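Local coordinates for protein methylmalonyl-CoA carboxyltransferase 5S subunit (Propionibacterium freudenreichii subsp. shermanii, PDB 1RQB) that transfers a carboxyl group from the biotin of the 1.3S subunit to pyruvate, forming oxaloacetate, with a cobalt ion bound in each subunit, at residues I27-M40 and M256-V268. Residues are numbered along the deposited sequence; the frame is centred on the assembly and turned at random.
Sequences ITELVLRDAHQSLM and MSLGPGHNPTESV. With CO (cobalt (II) ion), chain B.
Asp-34 and His-262 illustrate how a second-shell residue positions a metal ligand at the mouth of a TIM barrel. His-262 NE2 donates to Asp-34 OD1 over 2.8 Å, bent to 148°, and comes from above the carboxylate plane; the same oxygen binds cobalt at 2.0 Å. His-226, His-228 and the carboxylated Lys-195 are further metal ligands, and a coordinated water donates to Asp-34 OD2. Metal and imidazole thus grip OD1 together, while OD2 sits over one face of the Arg-33 guanidinium, toward its rim, where no N-H points at it and the pairing is one of charge alone. From over one face of the imidazole, Leu-30 CD1 makes a CH-pi contact 3.5 Å from the ring centroid. A leucine in place of His-262 would probably leave OD1 without its N-H donor and the cobalt-bound carboxylate freer to turn.

A second polar link ties strand 23-29 to the start of helix 265-271: Thr-265 OG1 donates to Glu-29 OE1 at 2.7 Å and also pairs with Thr-251 of the adjoining strand. With CG anti to the backbone N (chi1 180°) and a bend at chi2, the Glu-29 carboxylate also curls back, so that OE2 caps Val-31 N.

Farther out, the type II' turn from Leu-258 to Gly-261 lies against helix 31-39. Leu-39 divides its branches, CD2 packing on the turn 3.8 Å from Pro-260 CD and CD1 reaching back to the carbonyl oxygen of Met-256, ahead of the turn. Beyond, two selenomethionines cross at about a right angle, the CE methyl of Met-40 lying 3.5 Å from CE of Met-256.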
ATOM      1  N   ILE A  27      18.793  -2.259  -5.440  1.00  9.31           N
ATOM      2  CA  ILE A  27      17.366  -2.366  -5.775  1.00  9.29           C
ATOM      3  C   ILE A  27      17.201  -2.992  -7.160  1.00 12.47           C
ATOM      4  O   ILE A  27      17.862  -2.585  -8.115  1.00 11.22           O
ATOM      5  CB  ILE A  27      16.690  -0.986  -5.854  1.00 11.00           C
ATOM      6  CG1 ILE A  27      16.733  -0.295  -4.487  1.00 17.44           C
ATOM      7  CG2 ILE A  27      15.251  -1.142  -6.399  1.00  9.29           C
ATOM      8  CD1 ILE A  27      15.909  -0.951  -3.427  1.00 20.68           C
ATOM      9  N   THR A  28      16.323  -3.986  -7.245  1.00  8.71           N
ATOM     10  CA  THR A  28      15.994  -4.614  -8.533  1.00 10.11           C
ATOM     11  C   THR A  28      14.601  -4.121  -8.932  1.00 10.69           C
ATOM     12  O   THR A  28      13.660  -4.210  -8.145  1.00 10.71           O
ATOM     13  CB  THR A  28      16.000  -6.154  -8.433  1.00  9.50           C
ATOM     14  OG1 THR A  28      17.353  -6.616  -8.449  1.00 12.09           O
ATOM     15  CG2 THR A  28      15.241  -6.799  -9.619  1.00  8.82           C
ATOM     16  N   GLU A  29      14.481  -3.568 -10.141  1.00  9.28           N
ATOM     17  CA  GLU A  29      13.205  -3.037 -10.644  1.00 10.47           C
ATOM     18  C   GLU A  29      12.424  -4.151 -11.346  1.00  9.85           C
ATOM     19  O   GLU A  29      12.975  -4.883 -12.168  1.00  8.93           O
ATOM     20  CB  GLU A  29      13.465  -1.868 -11.601  1.00 11.28           C
ATOM     21  CG  GLU A  29      12.199  -1.228 -12.199  1.00 10.86           C
ATOM     22  CD  GLU A  29      11.212  -0.719 -11.149  1.00 10.58           C
ATOM     23  OE1 GLU A  29      11.580   0.099 -10.261  1.00 13.70           O
ATOM     24  OE2 GLU A  29      10.049  -1.141 -11.221  1.00  9.97           O
ATOM     25  N   LEU A  30      11.123  -4.237 -11.056  1.00  8.34           N
ATOM     26  CA  LEU A  30      10.278  -5.318 -11.581  1.00 10.43           C
ATOM     27  C   LEU A  30       9.206  -4.827 -12.558  1.00 11.78           C
ATOM     28  O   LEU A  30       8.410  -5.633 -13.038  1.00 10.85           O
ATOM     29  CB  LEU A  30       9.555  -5.994 -10.415  1.00  9.96           C
ATOM     30  CG  LEU A  30      10.420  -6.561  -9.288  1.00 12.96           C
ATOM     31  CD1 LEU A  30       9.528  -6.908  -8.081  1.00  8.90           C
ATOM     32  CD2 LEU A  30      11.136  -7.811  -9.797  1.00 10.28           C
ATOM     33  N   VAL A  31       9.178  -3.541 -12.875  1.00  8.32           N
ATOM     34  CA  VAL A  31       8.099  -3.008 -13.722  1.00 11.54           C
ATOM     35  C   VAL A  31       7.987  -3.689 -15.088  1.00 12.60           C
ATOM     36  O   VAL A  31       6.881  -3.823 -15.612  1.00 11.94           O
ATOM     37  CB  VAL A  31       8.221  -1.460 -13.937  1.00 14.35           C
ATOM     38  CG1 VAL A  31       9.450  -1.129 -14.787  1.00 12.75           C
ATOM     39  CG2 VAL A  31       6.945  -0.922 -14.616  1.00 14.22           C
ATOM     40  N   LEU A  32       9.098  -4.141 -15.664  1.00 10.93           N
ATOM     41  CA  LEU A  32       9.051  -4.728 -17.011  1.00 11.02           C
ATOM     42  C   LEU A  32       8.665  -6.209 -17.014  1.00 14.20           C
ATOM     43  O   LEU A  32       8.490  -6.792 -18.083  1.00 14.33           O
ATOM     44  CB  LEU A  32      10.390  -4.545 -17.722  1.00 10.00           C
ATOM     45  CG  LEU A  32      10.849  -3.089 -17.859  1.00 11.52           C
ATOM     46  CD1 LEU A  32      12.200  -3.071 -18.559  1.00 13.96           C
ATOM     47  CD2 LEU A  32       9.822  -2.250 -18.637  1.00 11.73           C
ATOM     48  N   ARG A  33       8.527  -6.830 -15.849  1.00 10.22           N
ATOM     49  CA  ARG A  33       8.145  -8.249 -15.863  1.00 11.35           C
ATOM     50  C   ARG A  33       7.100  -8.556 -14.789  1.00 11.54           C
ATOM     51  O   ARG A  33       5.906  -8.622 -15.077  1.00 12.78           O
ATOM     52  CB  ARG A  33       9.388  -9.147 -15.687  1.00 11.34           C
ATOM     53  CG  ARG A  33       9.176 -10.635 -16.062  1.00 10.46           C
ATOM     54  CD  ARG A  33       8.247 -11.394 -15.130  1.00 13.11           C
ATOM     55  NE  ARG A  33       8.835 -11.545 -13.797  1.00 13.47           N
ATOM     56  CZ  ARG A  33       8.399 -12.404 -12.882  1.00 13.75           C
ATOM     57  NH1 ARG A  33       7.361 -13.189 -13.152  1.00 12.44           N
ATOM     58  NH2 ARG A  33       9.012 -12.488 -11.702  1.00  9.89           N
ATOM     59  N   ASP A  34       7.529  -8.703 -13.541  1.00  8.53           N
ATOM     60  CA  ASP A  34       6.599  -9.139 -12.488  1.00  9.78           C
ATOM     61  C   ASP A  34       5.498  -8.116 -12.188  1.00  8.24           C
ATOM     62  O   ASP A  34       4.381  -8.505 -11.848  1.00  8.11           O
ATOM     63  CB  ASP A  34       7.367  -9.482 -11.202  1.00 10.92           C
ATOM     64  CG  ASP A  34       6.677 -10.569 -10.380  1.00 10.17           C
ATOM     65  OD1 ASP A  34       7.029 -10.726  -9.198  1.00 11.71           O
ATOM     66  OD2 ASP A  34       5.793 -11.277 -10.919  1.00 11.33           O
ATOM     67  N   ALA A  35       5.770  -6.819 -12.309  1.00  9.24           N
ATOM     68  CA  ALA A  35       4.724  -5.841 -11.971  1.00  9.00           C
ATOM     69  C   ALA A  35       3.494  -6.009 -12.865  1.00 13.03           C
ATOM     70  O   ALA A  35       2.373  -6.089 -12.364  1.00 10.46           O
ATOM     71  CB  ALA A  35       5.258  -4.401 -12.066  1.00  9.25           C
ATOM     72  N   HIS A  36       3.674  -6.076 -14.187  1.00 10.73           N
ATOM     73  CA  HIS A  36       2.477  -6.188 -15.032  1.00 12.37           C
ATOM     74  C   HIS A  36       1.963  -7.628 -15.053  1.00 11.88           C
ATOM     75  O   HIS A  36       0.782  -7.870 -15.299  1.00 10.25           O
ATOM     76  CB  HIS A  36       2.720  -5.628 -16.436  1.00 12.67           C
ATOM     77  CG  HIS A  36       3.730  -6.378 -17.233  1.00 14.96           C
ATOM     78  ND1 HIS A  36       3.407  -7.481 -17.992  1.00 14.09           N
ATOM     79  CD2 HIS A  36       5.054  -6.170 -17.410  1.00 14.29           C
ATOM     80  CE1 HIS A  36       4.492  -7.919 -18.607  1.00 14.09           C
ATOM     81  NE2 HIS A  36       5.503  -7.141 -18.271  1.00 13.72           N
ATOM     82  N   GLN A  37       2.836  -8.587 -14.775  1.00  8.89           N
ATOM     83  CA  GLN A  37       2.361  -9.976 -14.700  1.00 11.46           C
ATOM     84  C   GLN A  37       1.387 -10.093 -13.526  1.00 12.60           C
ATOM     85  O   GLN A  37       0.341 -10.733 -13.620  1.00 11.73           O
ATOM     86  CB  GLN A  37       3.521 -10.952 -14.453  1.00 13.47           C
ATOM     87  CG  GLN A  37       3.052 -12.417 -14.289  1.00 11.96           C
ATOM     88  CD  GLN A  37       4.197 -13.419 -14.208  1.00 15.57           C
ATOM     89  OE1 GLN A  37       5.163 -13.343 -14.966  1.00 12.74           O
ATOM     90  NE2 GLN A  37       4.078 -14.380 -13.297  1.00 16.87           N
ATOM     91  N   SER A  38       1.734  -9.441 -12.427  1.00 12.59           N
ATOM     92  CA  SER A  38       0.955  -9.519 -11.183  1.00 13.45           C
ATOM     93  C   SER A  38      -0.239  -8.564 -11.180  1.00 14.80           C
ATOM     94  O   SER A  38      -1.265  -8.867 -10.574  1.00 16.58           O
ATOM     95  CB  SER A  38       1.861  -9.178  -9.993  1.00 14.33           C
ATOM     96  OG  SER A  38       2.974 -10.057  -9.944  1.00 15.85           O
ATOM     97  N   LEU A  39      -0.131  -7.429 -11.861  1.00  8.25           N
ATOM     98  CA  LEU A  39      -1.222  -6.446 -11.786  1.00 10.30           C
ATOM     99  C   LEU A  39      -2.131  -6.431 -13.018  1.00 17.67           C
ATOM    100  O   LEU A  39      -3.289  -6.028 -12.908  1.00 16.12           O
ATOM    101  CB  LEU A  39      -0.639  -5.048 -11.575  1.00 11.15           C
ATOM    102  CG  LEU A  39       0.011  -4.838 -10.202  1.00 10.65           C
ATOM    103  CD1 LEU A  39       0.781  -3.541 -10.180  1.00 14.37           C
ATOM    104  CD2 LEU A  39      -1.076  -4.857  -9.127  1.00 17.19           C
HETATM  105  N   MSE A  40      -1.644  -6.847 -14.184  1.00 12.83           N
HETATM  106  CA  MSE A  40      -2.510  -6.750 -15.368  1.00 14.74           C
HETATM  107  C   MSE A  40      -2.376  -7.951 -16.307  1.00 11.40           C
HETATM  108  O   MSE A  40      -2.332  -7.813 -17.528  1.00 15.49           O
HETATM  109  CB  MSE A  40      -2.268  -5.415 -16.083  1.00 20.25           C
HETATM  110  CG  MSE A  40      -0.841  -5.072 -16.382  1.00 29.12           C
HETATM  111 SE   MSE A  40      -0.560  -3.130 -16.195  1.00 49.23          SE
HETATM  112  CE  MSE A  40      -0.298  -3.032 -14.303  1.00 37.73           C
HETATM  113  N   MSE A 256       3.001   1.505 -10.679  1.00  8.04           N
HETATM  114  CA  MSE A 256       2.705   0.103 -11.015  1.00  8.63           C
HETATM  115  C   MSE A 256       3.021  -0.763  -9.794  1.00  9.44           C
HETATM  116  O   MSE A 256       3.680  -1.792  -9.934  1.00  9.48           O
HETATM  117  CB  MSE A 256       3.630  -0.363 -12.132  1.00  9.73           C
HETATM  118  CG  MSE A 256       3.560   0.443 -13.390  1.00 16.95           C
HETATM  119 SE   MSE A 256       2.069  -0.212 -14.390  1.00 32.90          SE
HETATM  120  CE  MSE A 256       2.909  -1.799 -15.156  1.00 20.45           C
ATOM    121  N   SER A 257       2.530  -0.368  -8.616  1.00 10.09           N
ATOM    122  CA  SER A 257       2.858  -1.086  -7.376  1.00  6.97           C
ATOM    123  C   SER A 257       1.621  -1.317  -6.502  1.00 10.34           C
ATOM    124  O   SER A 257       0.524  -0.852  -6.807  1.00 10.07           O
ATOM    125  CB  SER A 257       3.863  -0.257  -6.565  1.00  6.49           C
ATOM    126  OG  SER A 257       3.242   0.922  -6.073  1.00  9.46           O
ATOM    127  N   LEU A 258       1.853  -2.054  -5.409  1.00  9.48           N
ATOM    128  CA  LEU A 258       0.879  -2.404  -4.363  1.00  7.99           C
ATOM    129  C   LEU A 258      -0.118  -3.471  -4.819  1.00 11.24           C
ATOM    130  O   LEU A 258      -0.089  -3.935  -5.957  1.00 12.55           O
ATOM    131  CB  LEU A 258       0.153  -1.155  -3.846  1.00 13.01           C
ATOM    132  CG  LEU A 258       1.123  -0.130  -3.235  1.00 13.81           C
ATOM    133  CD1 LEU A 258       0.336   1.009  -2.603  1.00 13.78           C
ATOM    134  CD2 LEU A 258       2.006  -0.796  -2.198  1.00 12.65           C
ATOM    135  N   GLY A 259      -0.994  -3.871  -3.903  1.00 13.53           N
ATOM    136  CA  GLY A 259      -1.944  -4.923  -4.225  1.00 10.53           C
ATOM    137  C   GLY A 259      -1.182  -6.228  -4.412  1.00 11.03           C
ATOM    138  O   GLY A 259      -0.227  -6.490  -3.683  1.00 10.83           O
ATOM    139  N   PRO A 260      -1.565  -7.061  -5.395  1.00 12.76           N
ATOM    140  CA  PRO A 260      -0.917  -8.351  -5.684  1.00 11.32           C
ATOM    141  C   PRO A 260       0.467  -8.129  -6.298  1.00 11.54           C
ATOM    142  O   PRO A 260       1.182  -9.079  -6.614  1.00  9.67           O
ATOM    143  CB  PRO A 260      -1.853  -9.016  -6.690  1.00 16.00           C
ATOM    144  CG  PRO A 260      -3.115  -8.227  -6.633  1.00 18.96           C
ATOM    145  CD  PRO A 260      -2.706  -6.833  -6.296  1.00 13.22           C
ATOM    146  N   GLY A 261       0.800  -6.855  -6.484  1.00  9.84           N
ATOM    147  CA  GLY A 261       2.085  -6.473  -7.021  1.00  8.80           C
ATOM    148  C   GLY A 261       3.149  -6.375  -5.939  1.00  9.98           C
ATOM    149  O   GLY A 261       3.217  -7.233  -5.061  1.00  7.62           O
ATOM    150  N   HIS A 262       3.923  -5.291  -5.956  1.00  6.12           N
ATOM    151  CA  HIS A 262       5.063  -5.154  -5.040  1.00  6.42           C
ATOM    152  C   HIS A 262       5.101  -3.784  -4.361  1.00  7.84           C
ATOM    153  O   HIS A 262       4.327  -2.884  -4.684  1.00  8.98           O
ATOM    154  CB  HIS A 262       6.348  -5.355  -5.853  1.00  6.26           C
ATOM    155  CG  HIS A 262       6.265  -6.515  -6.801  1.00  8.47           C
ATOM    156  ND1 HIS A 262       5.664  -6.422  -8.039  1.00  9.68           N
ATOM    157  CD2 HIS A 262       6.653  -7.807  -6.666  1.00  8.66           C
ATOM    158  CE1 HIS A 262       5.686  -7.607  -8.628  1.00  8.41           C
ATOM    159  NE2 HIS A 262       6.281  -8.464  -7.817  1.00  9.26           N
ATOM    160  N   ASN A 263       6.012  -3.665  -3.395  1.00  8.50           N
ATOM    161  CA  ASN A 263       6.217  -2.403  -2.672  1.00  6.72           C
ATOM    162  C   ASN A 263       6.863  -1.427  -3.659  1.00  7.67           C
ATOM    163  O   ASN A 263       7.633  -1.839  -4.527  1.00  7.13           O
ATOM    164  CB  ASN A 263       7.073  -2.663  -1.429  1.00  8.56           C
ATOM    165  CG  ASN A 263       6.394  -3.638  -0.475  1.00 10.93           C
ATOM    166  OD1 ASN A 263       5.326  -3.352   0.064  1.00 10.37           O
ATOM    167  ND2 ASN A 263       6.992  -4.817  -0.302  1.00  9.61           N
ATOM    168  N   PRO A 264       6.523  -0.127  -3.557  1.00  8.39           N
ATOM    169  CA  PRO A 264       7.015   0.944  -4.432  1.00  9.54           C
ATOM    170  C   PRO A 264       8.504   1.282  -4.327  1.00  9.95           C
ATOM    171  O   PRO A 264       9.032   1.515  -3.240  1.00  9.76           O
ATOM    172  CB  PRO A 264       6.119   2.145  -4.072  1.00  8.81           C
ATOM    173  CG  PRO A 264       5.055   1.580  -3.140  1.00  7.29           C
ATOM    174  CD  PRO A 264       5.740   0.452  -2.451  1.00  8.59           C
ATOM    175  N   THR A 265       9.155   1.328  -5.484  1.00  8.40           N
ATOM    176  CA  THR A 265      10.594   1.621  -5.567  1.00  7.31           C
ATOM    177  C   THR A 265      10.924   2.932  -4.849  1.00  8.20           C
ATOM    178  O   THR A 265      11.807   2.981  -3.995  1.00 10.12           O
ATOM    179  CB  THR A 265      11.025   1.735  -7.050  1.00 11.13           C
ATOM    180  OG1 THR A 265      10.817   0.472  -7.696  1.00  9.97           O
ATOM    181  CG2 THR A 265      12.502   2.158  -7.163  1.00  9.46           C
ATOM    182  N   GLU A 266      10.212   3.998  -5.194  1.00  6.70           N
ATOM    183  CA  GLU A 266      10.517   5.306  -4.597  1.00  8.58           C
ATOM    184  C   GLU A 266      10.246   5.304  -3.091  1.00 10.27           C
ATOM    185  O   GLU A 266      10.977   5.937  -2.330  1.00 10.92           O
ATOM    186  CB  GLU A 266       9.705   6.401  -5.272  1.00  9.16           C
ATOM    187  CG  GLU A 266       9.917   6.467  -6.777  1.00 17.40           C
ATOM    188  CD  GLU A 266       8.752   5.850  -7.536  1.00 19.93           C
ATOM    189  OE1 GLU A 266       8.511   4.627  -7.400  1.00 16.03           O
ATOM    190  OE2 GLU A 266       8.065   6.598  -8.254  1.00 20.01           O
ATOM    191  N   SER A 267       9.193   4.618  -2.653  1.00  8.95           N
ATOM    192  CA  SER A 267       8.883   4.579  -1.215  1.00  8.29           C
ATOM    193  C   SER A 267      10.003   3.857  -0.463  1.00 12.35           C
ATOM    194  O   SER A 267      10.432   4.299   0.603  1.00 11.44           O
ATOM    195  CB  SER A 267       7.550   3.868  -0.980  1.00 10.09           C
ATOM    196  OG  SER A 267       6.488   4.587  -1.592  1.00 13.19           O
ATOM    197  N   VAL A 268      10.485   2.748  -1.018  1.00 11.67           N
ATOM    198  CA  VAL A 268      11.563   1.993  -0.365  1.00 11.42           C
ATOM    199  C   VAL A 268      12.835   2.842  -0.321  1.00 11.59           C
ATOM    200  O   VAL A 268      13.553   2.850   0.678  1.00 13.78           O
ATOM    201  CB  VAL A 268      11.819   0.647  -1.086  1.00 13.02           C
ATOM    202  CG1 VAL A 268      13.100   0.000  -0.583  1.00 14.75           C
ATOM    203  CG2 VAL A 268      10.652  -0.284  -0.818  1.00 11.07           C
TER
HETATM  204 CO    CO B 529       6.972 -12.314  -7.956  1.00 12.04          CO
HETATM  205  O   HOH W   1       5.350 -13.217  -9.252  1.00 11.42           O